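PDB 7LAP: aminoglycoside N(3)-acetyltransferase from Streptomyces griseus, which probably transfers an acetyl group from acetyl-CoA to the 3-amino group of aminoglycoside antibiotics, an acetylation associated with resistance. Local coordinates for residues G39-F44 against A168-L173. Sequence-based numbering, arbitrary orientation.
Sequences GDTVMF and ARLVAL
L170 reaches from its helix to the face of the 41-46 strand with both methyls, one for each of the two strand side chains that point toward the helix. CD1 meets the methyl of T41, with CG2 and CD1 3.6 Å apart, and the two side chains run alongside each other, pointing opposite ways. CD2 meets the next helix-facing residue of the strand, two positions on, 3.9 Å from CB of M43, where leucine lies roughly perpendicular to the methionine. The sulfur of M43 is a looser neighbour, its SD 4.1 Å from L170 CD2; beyond CG the extended methionine chain leads away from the helix. L170 carries CG anti to its backbone N (chi1 179°), which throws the isobutyl fork out toward the strand.

T41 divides its branches between two leucines. With chi1 at -68° its methyl lies anti to the backbone N and faces L170, while the hydroxyl is turned to L173, whose CD2 lies 4.0 Å from OG1 at the exposed margin of the contact. No hydrogen bond links the segments, so side-chain van der Waals packing joins them.

The helix leads directly into strand 176-180, the parallel neighbour of 41-46, and packs on one face of the central mixed sheet, a helix-on-sheet contact of an alpha/beta fold, while V42 points to the other face. T41 also touches T74 and L76 of the adjacent parallel strand 74-78, and its backbone is hydrogen-bonded to R176 at the start of strand 176-180. L151 of helix 148-152 contacts T41, R169 and L173, bringing a second helix against the same junction.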
loop_
_atom_site.group_PDB
_atom_site.type_symbol
_atom_site.label_atom_id
_atom_site.label_comp_id
_atom_site.label_asym_id
_atom_site.label_seq_id
_atom_site.Cartn_x
_atom_site.Cartn_y
_atom_site.Cartn_z
ATOM N N GLY B 39 28.382 -4.193 -2.742
ATOM C CA GLY B 39 28.745 -3.954 -1.375
ATOM C C GLY B 39 28.212 -2.665 -0.795
ATOM O O GLY B 39 28.316 -2.480 0.417
ATOM N N ASP B 40 27.658 -1.767 -1.616
ATOM C CA ASP B 40 27.166 -0.491 -1.108
ATOM C C ASP B 40 25.992 -0.705 -0.153
ATOM O O ASP B 40 25.169 -1.611 -0.329
ATOM C CB ASP B 40 26.695 0.412 -2.271
ATOM C CG ASP B 40 27.800 1.292 -2.829
ATOM O OD1 ASP B 40 28.816 1.437 -2.133
ATOM O OD2 ASP B 40 27.659 1.828 -3.967
ATOM N N THR B 41 25.867 0.186 0.822
ATOM C CA THR B 41 24.614 0.366 1.548
ATOM C C THR B 41 23.967 1.650 1.040
ATOM O O THR B 41 24.588 2.718 1.094
ATOM C CB THR B 41 24.862 0.418 3.063
ATOM O OG1 THR B 41 25.303 -0.868 3.500
ATOM C CG2 THR B 41 23.587 0.712 3.809
ATOM N N VAL B 42 22.740 1.562 0.519
ATOM C CA VAL B 42 22.141 2.742 -0.100
ATOM C C VAL B 42 20.729 2.947 0.435
ATOM O O VAL B 42 19.871 2.065 0.318
ATOM C CB VAL B 42 22.136 2.668 -1.640
ATOM C CG1 VAL B 42 21.493 1.418 -2.143
ATOM C CG2 VAL B 42 21.388 3.895 -2.235
ATOM N N MET B 43 20.493 4.114 1.020
ATOM C CA MET B 43 19.153 4.574 1.356
ATOM C C MET B 43 18.544 5.265 0.131
ATOM O O MET B 43 19.185 6.115 -0.484
ATOM C CB MET B 43 19.240 5.544 2.531
ATOM C CG MET B 43 17.924 6.121 2.948
ATOM S SD MET B 43 18.148 7.048 4.480
ATOM C CE MET B 43 16.426 7.069 5.009
ATOM N N PHE B 44 17.320 4.905 -0.240
ATOM C CA PHE B 44 16.817 5.420 -1.498
ATOM C C PHE B 44 15.390 5.928 -1.346
ATOM O O PHE B 44 14.591 5.372 -0.585
ATOM C CB PHE B 44 16.970 4.378 -2.620
ATOM C CG PHE B 44 16.061 3.180 -2.512
ATOM C CD1 PHE B 44 16.313 2.162 -1.613
ATOM C CD2 PHE B 44 14.972 3.066 -3.364
ATOM C CE1 PHE B 44 15.458 1.054 -1.546
ATOM C CE2 PHE B 44 14.125 1.977 -3.310
ATOM C CZ PHE B 44 14.359 0.973 -2.386
ATOM N N ALA B 168 22.804 7.658 11.661
ATOM C CA ALA B 168 24.208 7.738 12.061
ATOM C C ALA B 168 24.972 6.497 11.634
ATOM O O ALA B 168 26.130 6.586 11.205
ATOM C CB ALA B 168 24.331 7.925 13.574
ATOM N N ARG B 169 24.338 5.331 11.727
ATOM C CA ARG B 169 24.994 4.103 11.314
ATOM C C ARG B 169 25.187 4.032 9.811
ATOM O O ARG B 169 26.159 3.419 9.346
ATOM C CB ARG B 169 24.197 2.900 11.790
ATOM C CG ARG B 169 24.131 2.814 13.301
ATOM C CD ARG B 169 23.228 1.666 13.741
ATOM N NE ARG B 169 22.598 1.978 15.013
ATOM C CZ ARG B 169 21.500 1.382 15.476
ATOM N NH1 ARG B 169 20.898 0.431 14.775
ATOM N NH2 ARG B 169 21.009 1.739 16.654
ATOM N N LEU B 170 24.256 4.598 9.028
ATOM C CA LEU B 170 24.473 4.674 7.591
ATOM C C LEU B 170 25.726 5.484 7.276
ATOM O O LEU B 170 26.543 5.085 6.439
ATOM C CB LEU B 170 23.252 5.293 6.915
ATOM C CG LEU B 170 23.328 5.476 5.404
ATOM C CD1 LEU B 170 23.259 4.136 4.714
ATOM C CD2 LEU B 170 22.188 6.419 4.927
ATOM N N VAL B 171 25.910 6.609 7.975
ATOM C CA VAL B 171 27.090 7.438 7.773
ATOM C C VAL B 171 28.357 6.666 8.138
ATOM O O VAL B 171 29.346 6.682 7.393
ATOM C CB VAL B 171 26.961 8.737 8.587
ATOM C CG1 VAL B 171 28.312 9.457 8.682
ATOM C CG2 VAL B 171 25.913 9.640 7.965
ATOM N N ALA B 172 28.331 5.946 9.263
ATOM C CA ALA B 172 29.548 5.310 9.780
ATOM C C ALA B 172 29.987 4.140 8.908
ATOM O O ALA B 172 31.182 3.836 8.827
ATOM C CB ALA B 172 29.326 4.837 11.218
ATOM N N LEU B 173 29.027 3.461 8.286
ATOM C CA LEU B 173 29.228 2.398 7.311
ATOM C C LEU B 173 29.761 2.891 5.963
ATOM O O LEU B 173 30.113 2.061 5.115
ATOM C CB LEU B 173 27.877 1.719 7.090
ATOM C CG LEU B 173 27.722 0.253 6.787
ATOM C CD1 LEU B 173 28.802 -0.544 7.509
ATOM C CD2 LEU B 173 26.344 -0.162 7.249
#